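Local coordinates for protein putative enoyl-CoA hydratase (Streptomyces coelicolor A3, PDB 3G64) that is a putative enoyl-CoA hydratase of the crotonase family, and so probably adds water across the double bond of enoyl-CoA thioesters, at residues G103-E111 and A129-F137; L65-S76 and F114-A125. All coordinates share one frame; numbering follows the deposited sequence. Where two conformers were deposited one is given.

Contact 1: G103-E111 and A129-F137; sequences GQVVRAVRE and AVLALAADF
Two helices of the crotonase fold pack nearly parallel here, deep in the core of the subunit: the last turns of helix 92-111 run beside the end of helix 127-134 and the turn that leads from it into strand 137-140. Over these short segments the axes come within 9.5 Å and cross at -22°. The seam between them is greasy at one end and polar at the other. Ala134, a small residue at the closest CA approach (to Val106), points its CB toward segment 103-111; that CB sits 3.8 Å from Val106 CG1, with Val109 CG1 touching it from the next turn. Val106 uses its two branches separately. CG1, standing anti to the backbone N, goes to Ala134, while Val106 CG2 reaches Val130 CG1 at 3.9 Å, the two valines crossing at about a right angle. At the start of the segments Val105 CG1 meets Leu131 CD2 at 4.0 Å. Leu165 of helix 162-170 packs on Val106 and Leu53 of helix 43-58 on Val109.

The polar end belongs to Arg110. Its chain is bent at chi2 and chi3 (-56° and -41°), which brings the guanidinium edge to the C-terminal end of helix 127-134, where carbonyls lack the next turn's N-H groups. Asp136 lies just past that end. Arg110 NH1 serves two acceptors: Ala134 O, 2.8 Å away in the guanidinium plane and almost in line with the C=O bond, and Asp136 OD1, a 2.9 Å salt bridge in which NH1 comes in from above the carboxylate plane. Asp136 OD2 is held by Lys228 and by the backbone N of Val116, so this buried carboxylate is probably ionised. OD1 also accepts a hydrogen bond, at 2.8 Å, from the water that Arg110 NH2 donates to.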
# COMPACT_ATOMS: atom_id res chain seq x y z
N GLY A 103 -20.62 1.73 -7.77
CA GLY A 103 -19.27 2.29 -7.79
C GLY A 103 -19.27 3.78 -7.50
O GLY A 103 -18.38 4.29 -6.80
N GLN A 104 -20.25 4.52 -8.01
CA GLN A 104 -20.23 5.95 -7.74
C GLN A 104 -20.70 6.28 -6.32
O GLN A 104 -20.42 7.36 -5.80
CB GLN A 104 -21.02 6.74 -8.80
CG GLN A 104 -20.52 6.52 -10.25
CD GLN A 104 -19.24 7.26 -10.58
OE1 GLN A 104 -19.05 8.41 -10.17
NE2 GLN A 104 -18.37 6.62 -11.37
N VAL A 105 -21.40 5.34 -5.67
CA VAL A 105 -21.69 5.54 -4.24
C VAL A 105 -20.37 5.52 -3.45
O VAL A 105 -20.09 6.42 -2.66
CB VAL A 105 -22.68 4.50 -3.68
CG1 VAL A 105 -22.77 4.66 -2.13
CG2 VAL A 105 -24.03 4.74 -4.32
N VAL A 106 -19.55 4.51 -3.72
CA VAL A 106 -18.26 4.37 -3.04
C VAL A 106 -17.36 5.57 -3.36
O VAL A 106 -16.70 6.12 -2.46
CB VAL A 106 -17.58 3.03 -3.44
CG1 VAL A 106 -16.14 3.00 -3.02
CG2 VAL A 106 -18.35 1.85 -2.80
N ARG A 107 -17.34 5.99 -4.62
CA ARG A 107 -16.56 7.16 -4.98
C ARG A 107 -17.06 8.40 -4.23
O ARG A 107 -16.27 9.22 -3.74
CB ARG A 107 -16.61 7.37 -6.50
CG ARG A 107 -15.54 8.34 -6.97
CD ARG A 107 -15.51 8.47 -8.52
NE ARG A 107 -16.57 9.36 -8.96
CZ ARG A 107 -16.65 9.93 -10.17
NH1 ARG A 107 -15.71 9.72 -11.09
NH2 ARG A 107 -17.67 10.72 -10.46
N ALA A 108 -18.39 8.54 -4.15
CA ALA A 108 -18.96 9.68 -3.44
C ALA A 108 -18.56 9.66 -1.94
O ALA A 108 -18.29 10.70 -1.34
CB ALA A 108 -20.48 9.68 -3.58
N VAL A 109 -18.49 8.47 -1.33
CA VAL A 109 -17.99 8.41 0.04
C VAL A 109 -16.55 8.88 0.10
O VAL A 109 -16.17 9.65 0.98
CB VAL A 109 -18.12 7.01 0.67
CG1 VAL A 109 -17.40 6.97 2.04
CG2 VAL A 109 -19.58 6.63 0.84
N ARG A 110 -15.72 8.44 -0.85
CA ARG A 110 -14.32 8.85 -0.87
C ARG A 110 -14.14 10.36 -1.12
O ARG A 110 -13.10 10.93 -0.74
CB ARG A 110 -13.51 8.02 -1.91
CG ARG A 110 -13.45 6.47 -1.56
CD ARG A 110 -12.85 6.22 -0.14
NE ARG A 110 -11.70 7.10 0.14
CZ ARG A 110 -11.45 7.67 1.32
NH1 ARG A 110 -12.25 7.44 2.37
NH2 ARG A 110 -10.40 8.48 1.47
N GLU A 111 -15.11 11.00 -1.77
CA GLU A 111 -14.90 12.38 -2.23
C GLU A 111 -15.67 13.45 -1.46
O GLU A 111 -15.45 14.63 -1.69
CB GLU A 111 -15.20 12.51 -3.74
CG GLU A 111 -14.14 11.89 -4.63
CD GLU A 111 -14.43 12.05 -6.13
OE1 GLU A 111 -15.52 12.53 -6.51
OE2 GLU A 111 -13.55 11.68 -6.93
N ALA A 129 -19.59 -4.56 3.32
CA ALA A 129 -18.16 -4.52 3.60
C ALA A 129 -17.46 -3.43 2.77
O ALA A 129 -16.52 -2.80 3.24
CB ALA A 129 -17.53 -5.91 3.32
N VAL A 130 -17.93 -3.17 1.54
CA VAL A 130 -17.23 -2.17 0.72
C VAL A 130 -17.58 -0.76 1.18
O VAL A 130 -16.72 0.13 1.17
CB VAL A 130 -17.47 -2.31 -0.81
CG1 VAL A 130 -16.51 -1.33 -1.62
CG2 VAL A 130 -17.25 -3.76 -1.23
N LEU A 131 -18.83 -0.56 1.58
CA LEU A 131 -19.21 0.72 2.17
C LEU A 131 -18.38 0.99 3.43
O LEU A 131 -17.89 2.09 3.63
CB LEU A 131 -20.70 0.71 2.52
CG LEU A 131 -21.61 0.80 1.28
CD1 LEU A 131 -23.08 0.76 1.72
CD2 LEU A 131 -21.29 2.08 0.48
N ALA A 132 -18.21 -0.03 4.26
CA ALA A 132 -17.36 0.11 5.44
C ALA A 132 -15.92 0.47 5.02
O ALA A 132 -15.31 1.37 5.57
CB ALA A 132 -17.38 -1.18 6.27
N LEU A 133 -15.40 -0.24 4.03
CA LEU A 133 -14.03 -0.03 3.58
C LEU A 133 -13.83 1.40 3.01
O LEU A 133 -12.76 1.97 3.12
CB LEU A 133 -13.71 -1.09 2.50
CG LEU A 133 -12.31 -1.19 1.90
CD1 LEU A 133 -11.31 -1.55 3.01
CD2 LEU A 133 -12.32 -2.24 0.79
N ALA A 134 -14.88 1.97 2.42
CA ALA A 134 -14.75 3.29 1.81
C ALA A 134 -14.76 4.43 2.85
O ALA A 134 -14.22 5.51 2.61
CB ALA A 134 -15.86 3.52 0.77
N ALA A 135 -15.36 4.16 3.99
CA ALA A 135 -15.43 5.14 5.08
C ALA A 135 -14.03 5.56 5.50
O ALA A 135 -13.04 4.81 5.33
CB ALA A 135 -16.20 4.53 6.31
N ASP A 136 -13.92 6.77 6.02
CA ASP A 136 -12.64 7.23 6.53
C ASP A 136 -12.28 6.50 7.82
O ASP A 136 -11.08 6.20 8.06
CB ASP A 136 -12.70 8.74 6.73
CG ASP A 136 -13.08 9.45 5.43
OD1 ASP A 136 -12.23 9.47 4.51
OD2 ASP A 136 -14.24 9.91 5.29
N PHE A 137 -13.30 6.19 8.63
CA PHE A 137 -13.10 5.51 9.91
C PHE A 137 -14.04 4.31 10.02
O PHE A 137 -15.22 4.41 9.64
CB PHE A 137 -13.33 6.44 11.12
CG PHE A 137 -12.40 7.63 11.18
CD1 PHE A 137 -11.26 7.60 11.97
CD2 PHE A 137 -12.69 8.78 10.47
CE1 PHE A 137 -10.41 8.69 12.04
CE2 PHE A 137 -11.83 9.90 10.52
CZ PHE A 137 -10.69 9.85 11.30
O HOH W 1 -9.49 9.19 4.10

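Contact 2: L65-S76 and F114-A125; sequences LVLAGEGRGFCS and FPVIAALHGVAA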
# COMPACT_ATOMS: atom_id res chain seq x y z
N LEU A 65 -20.16 12.50 9.09
CA LEU A 65 -21.28 11.61 8.83
C LEU A 65 -21.00 10.22 9.38
O LEU A 65 -19.92 9.64 9.17
CB LEU A 65 -21.60 11.59 7.32
CG LEU A 65 -22.79 10.71 6.88
CD1 LEU A 65 -23.40 11.23 5.58
CD2 LEU A 65 -22.38 9.26 6.73
N VAL A 66 -21.97 9.71 10.12
CA VAL A 66 -21.94 8.34 10.63
C VAL A 66 -22.86 7.49 9.79
O VAL A 66 -24.02 7.85 9.53
CB VAL A 66 -22.41 8.28 12.10
CG1 VAL A 66 -22.45 6.82 12.58
CG2 VAL A 66 -21.50 9.13 12.99
N LEU A 67 -22.34 6.35 9.33
CA LEU A 67 -23.13 5.38 8.61
C LEU A 67 -23.37 4.19 9.56
O LEU A 67 -22.43 3.58 10.05
CB LEU A 67 -22.38 4.95 7.34
CG LEU A 67 -22.99 3.90 6.37
CD1 LEU A 67 -24.39 4.30 5.94
CD2 LEU A 67 -22.09 3.68 5.11
N ALA A 68 -24.62 3.87 9.82
CA ALA A 68 -24.97 2.86 10.81
C ALA A 68 -26.04 1.89 10.30
O ALA A 68 -26.69 2.17 9.29
CB ALA A 68 -25.43 3.51 12.08
N GLY A 69 -26.20 0.77 11.00
CA GLY A 69 -27.24 -0.21 10.72
C GLY A 69 -27.86 -0.72 12.02
O GLY A 69 -27.14 -1.00 12.98
N GLU A 70 -29.18 -0.84 12.08
CA GLU A 70 -29.81 -1.41 13.28
C GLU A 70 -30.06 -2.91 13.15
O GLU A 70 -29.96 -3.46 12.05
CB GLU A 70 -31.10 -0.66 13.64
CG GLU A 70 -30.82 0.63 14.36
CD GLU A 70 -32.03 1.54 14.49
OE1 GLU A 70 -33.12 1.17 13.99
OE2 GLU A 70 -31.88 2.63 15.08
N GLY A 71 -30.36 -3.56 14.27
CA GLY A 71 -30.62 -4.98 14.28
C GLY A 71 -29.39 -5.81 14.60
O GLY A 71 -28.50 -5.36 15.29
N ARG A 72 -29.35 -7.03 14.07
CA ARG A 72 -28.29 -7.99 14.38
C ARG A 72 -26.95 -7.71 13.68
O ARG A 72 -25.95 -8.36 13.98
CB ARG A 72 -28.75 -9.41 14.02
CG ARG A 72 -30.04 -9.87 14.73
CD ARG A 72 -30.53 -11.24 14.20
NE ARG A 72 -30.83 -11.24 12.77
CZ ARG A 72 -32.03 -11.02 12.24
NH1 ARG A 72 -33.08 -10.79 13.02
NH2 ARG A 72 -32.20 -11.04 10.93
N GLY A 73 -26.94 -6.80 12.72
CA GLY A 73 -25.69 -6.49 12.04
C GLY A 73 -25.72 -5.24 11.18
O GLY A 73 -26.75 -4.61 10.95
N PHE A 74 -24.54 -4.87 10.70
CA PHE A 74 -24.39 -3.64 9.96
C PHE A 74 -25.11 -3.69 8.61
O PHE A 74 -26.04 -2.92 8.37
CB PHE A 74 -22.91 -3.31 9.79
CG PHE A 74 -22.66 -2.08 8.97
CD1 PHE A 74 -22.94 -0.82 9.48
CD2 PHE A 74 -22.14 -2.19 7.68
CE1 PHE A 74 -22.68 0.32 8.72
CE2 PHE A 74 -21.88 -1.05 6.91
CZ PHE A 74 -22.16 0.20 7.43
N CYS A 75 -24.69 -4.61 7.73
CA CYS A 75 -25.28 -4.69 6.38
C CYS A 75 -24.81 -5.97 5.71
O CYS A 75 -23.60 -6.20 5.58
CB CYS A 75 -24.82 -3.49 5.52
SG CYS A 75 -25.60 -3.46 3.83
N SER A 76 -25.75 -6.80 5.28
CA SER A 76 -25.44 -8.06 4.60
C SER A 76 -25.18 -7.90 3.10
O SER A 76 -24.90 -8.88 2.41
CB SER A 76 -26.59 -9.05 4.80
OG SER A 76 -27.78 -8.51 4.20
N PHE A 114 -16.25 15.82 4.04
CA PHE A 114 -16.37 15.60 5.49
C PHE A 114 -16.05 14.15 5.71
O PHE A 114 -16.27 13.32 4.83
CB PHE A 114 -17.78 15.91 6.03
CG PHE A 114 -18.91 15.41 5.17
CD1 PHE A 114 -19.34 14.09 5.25
CD2 PHE A 114 -19.54 16.27 4.27
CE1 PHE A 114 -20.39 13.63 4.43
CE2 PHE A 114 -20.58 15.83 3.46
CZ PHE A 114 -21.01 14.50 3.54
N PRO A 115 -15.53 13.84 6.90
CA PRO A 115 -15.21 12.46 7.29
C PRO A 115 -16.47 11.61 7.42
O PRO A 115 -17.52 12.06 7.92
CB PRO A 115 -14.55 12.60 8.69
CG PRO A 115 -14.65 14.04 9.06
CD PRO A 115 -15.26 14.83 7.96
N VAL A 116 -16.35 10.37 6.98
CA VAL A 116 -17.43 9.41 7.09
C VAL A 116 -16.97 8.31 8.03
O VAL A 116 -15.84 7.82 7.91
CB VAL A 116 -17.77 8.83 5.69
CG1 VAL A 116 -18.75 7.66 5.80
CG2 VAL A 116 -18.32 9.95 4.80
N ILE A 117 -17.83 7.96 8.98
CA ILE A 117 -17.49 6.97 10.00
C ILE A 117 -18.50 5.80 9.92
O ILE A 117 -19.71 6.02 9.99
CB ILE A 117 -17.58 7.63 11.40
CG1 ILE A 117 -16.61 8.82 11.46
CG2 ILE A 117 -17.39 6.60 12.53
CD1 ILE A 117 -17.13 9.95 12.28
N ALA A 118 -18.00 4.58 9.76
CA ALA A 118 -18.89 3.41 9.78
C ALA A 118 -18.94 2.79 11.17
O ALA A 118 -17.89 2.45 11.75
CB ALA A 118 -18.46 2.37 8.73
N ALA A 119 -20.15 2.67 11.71
CA ALA A 119 -20.35 2.11 13.05
C ALA A 119 -20.65 0.63 12.86
O ALA A 119 -21.77 0.28 12.47
CB ALA A 119 -21.53 2.83 13.75
N LEU A 120 -19.67 -0.23 13.12
CA LEU A 120 -19.79 -1.64 12.70
C LEU A 120 -20.05 -2.61 13.85
O LEU A 120 -19.49 -2.46 14.94
CB LEU A 120 -18.51 -2.09 11.99
CG LEU A 120 -18.04 -1.28 10.76
CD1 LEU A 120 -16.74 -1.87 10.28
CD2 LEU A 120 -19.09 -1.37 9.67
N HIS A 121 -20.83 -3.64 13.55
CA HIS A 121 -21.14 -4.73 14.49
C HIS A 121 -21.77 -5.83 13.64
O HIS A 121 -22.33 -5.54 12.57
CB HIS A 121 -22.13 -4.26 15.56
CG HIS A 121 -23.41 -3.72 15.00
ND1 HIS A 121 -24.56 -4.47 14.92
CD2 HIS A 121 -23.70 -2.51 14.45
CE1 HIS A 121 -25.51 -3.75 14.36
NE2 HIS A 121 -25.02 -2.56 14.06
N GLY A 122 -21.66 -7.07 14.10
CA GLY A 122 -22.15 -8.23 13.36
C GLY A 122 -21.68 -8.19 11.90
O GLY A 122 -20.59 -7.70 11.61
N VAL A 123 -22.52 -8.69 10.99
CA VAL A 123 -22.09 -8.88 9.60
C VAL A 123 -21.99 -7.57 8.81
O VAL A 123 -22.89 -6.72 8.86
CB VAL A 123 -22.99 -9.90 8.85
CG1 VAL A 123 -24.42 -9.53 8.98
CG2 VAL A 123 -22.64 -9.95 7.38
N ALA A 124 -20.88 -7.43 8.10
CA ALA A 124 -20.74 -6.45 7.02
C ALA A 124 -20.22 -7.21 5.81
O ALA A 124 -19.02 -7.50 5.71
CB ALA A 124 -19.76 -5.33 7.43
N ALA A 125 -21.13 -7.55 4.91
CA ALA A 125 -20.84 -8.48 3.84
C ALA A 125 -21.14 -7.82 2.50
O ALA A 125 -22.05 -6.98 2.39
CB ALA A 125 -21.71 -9.75 4.00
O HOH W 2 -24.40 0.54 13.46
O HOH W 3 -24.89 -10.05 12.01
O HOH W 4 -25.05 -6.42 16.39
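The Phe74 ring carries Leu120 CD2 squarely over one face, a CH-pi contact with the methyl 3.6 Å from the ring centroid and 10° off its normal. Ala119 O and the methyls of Ala118 and Ala124 approach the same ring obliquely. The His121 imidazole has the backbone N of Phe74 over one face, offset toward the rim, and Gly71 O near its plane at the edge. Its CG stands between the backbone N and the carbonyl carbon (chi1 57°), which turns the ring back toward the 65-76 segment. There His121 NE2 donates to Gly69 O at 2.8 Å; the oxygen lies in the imidazole plane, while NE2 is tilted from the carbonyl plane. Phe114 CE1 touches Leu65 CB at the far end, 3.7 Å away.

Between these rings, strands 65-69 and 116-120 run parallel. Leu67 is gripped at both ends, its N by Ile117 O at 2.7 Å and its O by Ala119 N at 3.0 Å. Leu65 lies alongside Val116 on one side of the sheet, while Val66 and Ile117 lie on the other, under helix 205-217. The chains then part and rejoin two residues out of step, where Cys75 N bonds to Val123 O and Cys75 O accepts from Ala125 N at 2.9 Å. At the turn between, Gly73 and Gly122 pass with CA atoms 4.2 Å apart, leaving little room for side chains. Neighbouring parallel strands joined through helices make this a beta-alpha-beta crossover of the crotonase fold; as in relatives, the oxyanion-hole N-H groups probably lie close to where the two segments end.

How the contacts relate
The chain alternates between the two contacts: helix 92-111 leads into strand 116-120, and strand 123-125 into helix 127-134. Val109 and Ala135 of contact 1 pack on Val116 of contact 2, and Ala132 on Leu120. The centres lie 12 Å apart, yet the contacts touch directly. Phe137 O is 2.8 Å from Ala118 N, a probable hydrogen bond that joins strand 137-140 to 116-120, and Asp136 just before it is shared by both contacts. At the other end, Ala129 CB packs on Ala124 O at 3.2 Å. A glycerol, probably from the crystallisation liquor, lies about 3 Å from the His121 side chain and may mark a pocket, whereas the Arg110 side chain is about 14 Å from a zinc ion.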